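Local coordinates for protein succinylglutamate desuccinylase/aspartoacylase (Shewanella frigidimarina, PDB 3LWU) that binds zinc and is probably a metal-dependent hydrolase of the succinylglutamate desuccinylase/aspartoacylase family, acting on ester bonds, at residues A[357-366]-A[377-385]. Residues are numbered along the deposited sequence; the frame is centred on the assembly and turned at random.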
ATOM      1  N   LEU A 357      12.996  -5.348  30.483  1.00 19.11           N
ATOM      2  CA  LEU A 357      11.682  -5.532  31.126  1.00 18.99           C
ATOM      3  C   LEU A 357      11.871  -5.766  32.609  1.00 19.23           C
ATOM      4  O   LEU A 357      12.911  -6.281  33.024  1.00 19.15           O
ATOM      5  CB  LEU A 357      10.940  -6.730  30.529  1.00 18.55           C
ATOM      6  CG  LEU A 357      10.618  -6.552  29.052  1.00 19.28           C
ATOM      7  CD1 LEU A 357       9.817  -7.718  28.489  1.00 16.65           C
ATOM      8  CD2 LEU A 357       9.878  -5.207  28.803  1.00 17.81           C
ATOM      9  N   PRO A 358      10.865  -5.396  33.419  1.00 19.34           N
ATOM     10  CA  PRO A 358      10.992  -5.554  34.891  1.00 19.43           C
ATOM     11  C   PRO A 358      10.725  -6.972  35.455  1.00 18.99           C
ATOM     12  O   PRO A 358      10.978  -7.203  36.632  1.00 18.85           O
ATOM     13  CB  PRO A 358       9.964  -4.553  35.448  1.00 19.43           C
ATOM     14  CG  PRO A 358       8.895  -4.474  34.320  1.00 20.04           C
ATOM     15  CD  PRO A 358       9.707  -4.569  33.027  1.00 19.45           C
HETATM   16  N   MSE A 359      10.222  -7.895  34.640  1.00 18.79           N
HETATM   17  CA  MSE A 359       9.995  -9.285  35.068  1.00 18.98           C
HETATM   18  C   MSE A 359      10.665 -10.267  34.086  1.00 18.82           C
HETATM   19  O   MSE A 359      10.974  -9.905  32.931  1.00 18.71           O
HETATM   20  CB  MSE A 359       8.488  -9.556  35.156  1.00 19.18           C
HETATM   21  CG  MSE A 359       7.784  -9.848  33.806  1.00 20.58           C
HETATM   22 SE   MSE A 359       7.635  -8.307  32.625  0.75 26.55          SE
HETATM   23  CE  MSE A 359       6.252  -7.465  33.787  1.00 22.61           C
ATOM     24  N   ASP A 360      10.886 -11.494  34.533  1.00 17.82           N
ATOM     25  CA  ASP A 360      11.374 -12.539  33.639  1.00 18.08           C
ATOM     26  C   ASP A 360      10.313 -12.859  32.600  1.00 17.35           C
ATOM     27  O   ASP A 360       9.121 -12.840  32.879  1.00 17.75           O
ATOM     28  CB  ASP A 360      11.710 -13.839  34.384  1.00 18.18           C
ATOM     29  CG  ASP A 360      12.802 -13.664  35.401  1.00 20.35           C
ATOM     30  OD1 ASP A 360      13.539 -12.648  35.358  1.00 22.46           O
ATOM     31  OD2 ASP A 360      12.893 -14.542  36.282  1.00 25.21           O
ATOM     32  N   CYS A 361      10.744 -13.164  31.391  1.00 16.63           N
ATOM     33  CA  CYS A 361       9.793 -13.528  30.357  1.00 15.66           C
ATOM     34  C   CYS A 361      10.416 -14.485  29.387  1.00 15.17           C
ATOM     35  O   CYS A 361      11.611 -14.729  29.455  1.00 13.75           O
ATOM     36  CB  CYS A 361       9.295 -12.275  29.646  1.00 15.81           C
ATOM     37  SG  CYS A 361      10.469 -11.453  28.547  1.00 15.42           S
ATOM     38  N   VAL A 362       9.590 -15.044  28.501  1.00 16.15           N
ATOM     39  CA  VAL A 362      10.065 -15.719  27.288  1.00 16.27           C
ATOM     40  C   VAL A 362       9.544 -14.927  26.101  1.00 16.82           C
ATOM     41  O   VAL A 362       8.347 -14.977  25.791  1.00 17.72           O
ATOM     42  CB  VAL A 362       9.594 -17.202  27.249  1.00 16.86           C
ATOM     43  CG1 VAL A 362      10.002 -17.883  25.966  1.00 16.44           C
ATOM     44  CG2 VAL A 362      10.128 -17.977  28.478  1.00 14.84           C
ATOM     45  N   PRO A 363      10.428 -14.169  25.418  1.00 16.27           N
ATOM     46  CA  PRO A 363       9.979 -13.494  24.241  1.00 16.48           C
ATOM     47  C   PRO A 363       9.588 -14.488  23.145  1.00 16.53           C
ATOM     48  O   PRO A 363      10.348 -15.447  22.873  1.00 16.84           O
ATOM     49  CB  PRO A 363      11.207 -12.659  23.814  1.00 16.49           C
ATOM     50  CG  PRO A 363      12.027 -12.541  25.009  1.00 16.54           C
ATOM     51  CD  PRO A 363      11.828 -13.843  25.710  1.00 16.82           C
ATOM     52  N   ILE A 364       8.415 -14.277  22.528  1.00 15.71           N
ATOM     53  CA  ILE A 364       7.904 -15.241  21.541  1.00 15.42           C
ATOM     54  C   ILE A 364       8.111 -14.779  20.112  1.00 15.17           C
ATOM     55  O   ILE A 364       8.482 -15.575  19.259  1.00 16.24           O
ATOM     56  CB  ILE A 364       6.420 -15.581  21.803  1.00 15.01           C
ATOM     57  CG1 ILE A 364       6.314 -16.390  23.086  1.00 15.67           C
ATOM     58  CG2 ILE A 364       5.792 -16.358  20.636  1.00 13.67           C
ATOM     59  CD1 ILE A 364       7.175 -17.697  23.050  1.00 14.91           C
ATOM     60  N   LEU A 365       7.843 -13.499  19.854  1.00 14.75           N
ATOM     61  CA  LEU A 365       7.936 -12.940  18.522  1.00 14.40           C
ATOM     62  C   LEU A 365       8.266 -11.466  18.613  1.00 14.18           C
ATOM     63  O   LEU A 365       8.016 -10.802  19.639  1.00 13.21           O
ATOM     64  CB  LEU A 365       6.624 -13.161  17.723  1.00 13.72           C
ATOM     65  CG  LEU A 365       5.331 -12.623  18.314  1.00 16.39           C
ATOM     66  CD1 LEU A 365       5.031 -11.170  17.842  1.00 14.95           C
ATOM     67  CD2 LEU A 365       4.116 -13.535  17.991  1.00 13.90           C
ATOM     68  N   HIS A 366       8.843 -10.957  17.534  1.00 13.67           N
ATOM     69  CA  HIS A 366       9.037  -9.523  17.407  1.00 13.24           C
ATOM     70  C   HIS A 366       8.678  -8.988  16.029  1.00 13.98           C
ATOM     71  O   HIS A 366       8.513  -9.733  15.073  1.00 14.80           O
ATOM     72  CB  HIS A 366      10.460  -9.089  17.846  1.00 12.66           C
ATOM     73  CG  HIS A 366      11.572  -9.490  16.929  1.00 10.62           C
ATOM     74  ND1 HIS A 366      11.846  -8.839  15.738  1.00 14.49           N
ATOM     75  CD2 HIS A 366      12.546 -10.429  17.074  1.00 14.44           C
ATOM     76  CE1 HIS A 366      12.921  -9.382  15.178  1.00 13.62           C
ATOM     77  NE2 HIS A 366      13.361 -10.357  15.963  1.00 13.44           N
ATOM     78  N   GLU A 377       4.215  -2.208  18.008  1.00 17.03           N
ATOM     79  CA  GLU A 377       4.452  -3.454  18.749  1.00 19.58           C
ATOM     80  C   GLU A 377       5.876  -3.936  18.503  1.00 18.62           C
ATOM     81  O   GLU A 377       6.253  -4.048  17.359  1.00 21.92           O
ATOM     82  CB  GLU A 377       3.504  -4.536  18.257  1.00 20.81           C
ATOM     83  CG  GLU A 377       3.663  -5.909  18.953  1.00 25.02           C
ATOM     84  CD  GLU A 377       3.522  -7.082  17.960  1.00 32.54           C
ATOM     85  OE1 GLU A 377       4.418  -7.275  17.039  1.00 40.56           O
ATOM     86  OE2 GLU A 377       2.524  -7.788  18.091  1.00 29.98           O
ATOM     87  N   LEU A 378       6.679  -4.140  19.548  1.00 17.26           N
ATOM     88  CA  LEU A 378       8.072  -4.566  19.370  1.00 17.13           C
ATOM     89  C   LEU A 378       8.152  -6.062  19.537  1.00 16.90           C
ATOM     90  O   LEU A 378       8.684  -6.735  18.677  1.00 16.76           O
ATOM     91  CB  LEU A 378       9.052  -3.872  20.331  1.00 15.99           C
ATOM     92  CG  LEU A 378       9.426  -2.416  20.076  1.00 16.86           C
ATOM     93  CD1 LEU A 378      10.379  -1.897  21.143  1.00 13.43           C
ATOM     94  CD2 LEU A 378       9.974  -2.229  18.687  1.00 16.23           C
ATOM     95  N   TYR A 379       7.652  -6.553  20.672  1.00 17.19           N
ATOM     96  CA  TYR A 379       7.606  -7.964  20.996  1.00 17.18           C
ATOM     97  C   TYR A 379       6.275  -8.372  21.620  1.00 17.09           C
ATOM     98  O   TYR A 379       5.561  -7.565  22.246  1.00 17.60           O
ATOM     99  CB  TYR A 379       8.659  -8.350  22.050  1.00 16.85           C
ATOM    100  CG  TYR A 379      10.079  -8.627  21.598  1.00 16.89           C
ATOM    101  CD1 TYR A 379      10.999  -7.579  21.433  1.00 16.58           C
ATOM    102  CD2 TYR A 379      10.554  -9.942  21.460  1.00 15.96           C
ATOM    103  CE1 TYR A 379      12.314  -7.829  21.062  1.00 16.46           C
ATOM    104  CE2 TYR A 379      11.881 -10.198  21.069  1.00 14.98           C
ATOM    105  CZ  TYR A 379      12.759  -9.131  20.880  1.00 15.16           C
ATOM    106  OH  TYR A 379      14.089  -9.336  20.542  1.00 13.21           O
ATOM    107  N   LYS A 380       6.002  -9.666  21.535  1.00 16.30           N
ATOM    108  CA  LYS A 380       5.077 -10.318  22.462  1.00 15.56           C
ATOM    109  C   LYS A 380       5.874 -11.301  23.294  1.00 14.93           C
ATOM    110  O   LYS A 380       6.689 -12.065  22.743  1.00 15.01           O
ATOM    111  CB  LYS A 380       3.968 -11.039  21.733  1.00 14.94           C
ATOM    112  CG  LYS A 380       2.976 -10.160  20.982  1.00 17.99           C
ATOM    113  CD  LYS A 380       1.685 -10.897  21.056  1.00 23.97           C
ATOM    114  CE  LYS A 380       0.714 -10.694  19.958  1.00 27.46           C
ATOM    115  NZ  LYS A 380      -0.377 -11.660  20.373  1.00 24.96           N
ATOM    116  N   VAL A 381       5.661 -11.267  24.607  1.00 14.03           N
ATOM    117  CA  VAL A 381       6.421 -12.060  25.525  1.00 14.93           C
ATOM    118  C   VAL A 381       5.472 -12.802  26.498  1.00 16.04           C
ATOM    119  O   VAL A 381       4.423 -12.286  26.881  1.00 15.32           O
ATOM    120  CB  VAL A 381       7.422 -11.188  26.321  1.00 15.03           C
ATOM    121  CG1 VAL A 381       8.325 -10.343  25.364  1.00 15.50           C
ATOM    122  CG2 VAL A 381       6.687 -10.314  27.346  1.00 15.24           C
HETATM  123  N   MSE A 382       5.842 -14.018  26.860  1.00 16.44           N
HETATM  124  CA  MSE A 382       5.093 -14.777  27.838  1.00 18.24           C
HETATM  125  C   MSE A 382       5.690 -14.493  29.209  1.00 17.78           C
HETATM  126  O   MSE A 382       6.924 -14.417  29.366  1.00 17.24           O
HETATM  127  CB  MSE A 382       5.194 -16.276  27.568  1.00 17.95           C
HETATM  128  CG  MSE A 382       4.581 -16.741  26.295  1.00 20.56           C
HETATM  129 SE   MSE A 382       4.823 -18.654  26.216  0.75 27.10          SE
HETATM  130  CE  MSE A 382       3.589 -19.071  24.806  1.00 27.79           C
ATOM    131  N   THR A 383       4.817 -14.354  30.190  1.00 17.80           N
ATOM    132  CA  THR A 383       5.234 -14.187  31.575  1.00 18.14           C
ATOM    133  C   THR A 383       4.562 -15.304  32.399  1.00 19.15           C
ATOM    134  O   THR A 383       3.632 -15.952  31.931  1.00 18.46           O
ATOM    135  CB  THR A 383       4.837 -12.770  32.120  1.00 18.05           C
ATOM    136  OG1 THR A 383       3.417 -12.623  32.077  1.00 15.02           O
ATOM    137  CG2 THR A 383       5.444 -11.662  31.266  1.00 17.37           C
ATOM    138  N   ASN A 384       5.041 -15.531  33.618  1.00 20.44           N
ATOM    139  CA  ASN A 384       4.490 -16.582  34.470  1.00 21.49           C
ATOM    140  C   ASN A 384       4.433 -17.926  33.715  1.00 21.78           C
ATOM    141  O   ASN A 384       3.403 -18.604  33.688  1.00 21.60           O
ATOM    142  CB  ASN A 384       3.119 -16.149  35.005  1.00 21.84           C
ATOM    143  CG  ASN A 384       3.222 -14.924  35.917  1.00 23.31           C
ATOM    144  OD1 ASN A 384       4.154 -14.810  36.696  1.00 26.39           O
ATOM    145  ND2 ASN A 384       2.280 -14.021  35.816  1.00 22.71           N
ATOM    146  N   VAL A 385       5.555 -18.265  33.083  1.00 21.94           N
ATOM    147  CA  VAL A 385       5.680 -19.463  32.274  1.00 22.05           C
ATOM    148  C   VAL A 385       5.931 -20.639  33.205  1.00 23.35           C
ATOM    149  O   VAL A 385       6.518 -20.487  34.256  1.00 23.27           O
ATOM    150  CB  VAL A 385       6.839 -19.311  31.254  1.00 21.97           C
ATOM    151  CG1 VAL A 385       7.022 -20.551  30.410  1.00 19.80           C
ATOM    152  CG2 VAL A 385       6.587 -18.121  30.347  1.00 21.55           C
TER
HETATM  153  O   HOH W   1       7.256 -13.926  34.354  1.00 21.81           O
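H366 lays its CB over the centre of the Y379 ring, 3.5 Å from the centroid and almost on the ring normal, a CH-pi contact. The imidazole, with CG set between the backbone N and the carbonyl carbon (chi1 71°), runs beside the phenol in the same direction, the two planes inclined at 54°. P363 CB meets the tyrosine at CD2, 3.7 Å away; a proline suits this position, where no N-H is given to strand 377-382 and a compact apolar ring fits between Y379 and V381. V381, a branched residue on the same face, packs its CB 3.8 Å from C361 SG. Y379 OH is hydrogen-bonded to A325 O. With the ring gone, as in an alanine here, H366 CB and P363 CB would probably lose the surface they pack on, and A325 O its hydroxyl partner. H366, P363, Y379 and V381 lie on two antiparallel strands, 362-366 and 377-382, interrupted by a classic beta bulge: I364 N gives K380 O a 2.8 Å bond in the carbonyl plane, whereas L365 N reaches the same oxygen only weakly. On the other face, L365 CD1 lies 3.9 Å from K380 CG, the aliphatic part of the lysine. At the bulge, I364 CG1 meets CG of selenomethionine M382, whose extended chain passes at a slant. Further out, Y323 stacks on H366, Y218 touches I364 and M382, and F166 of the second subunit packs on V381.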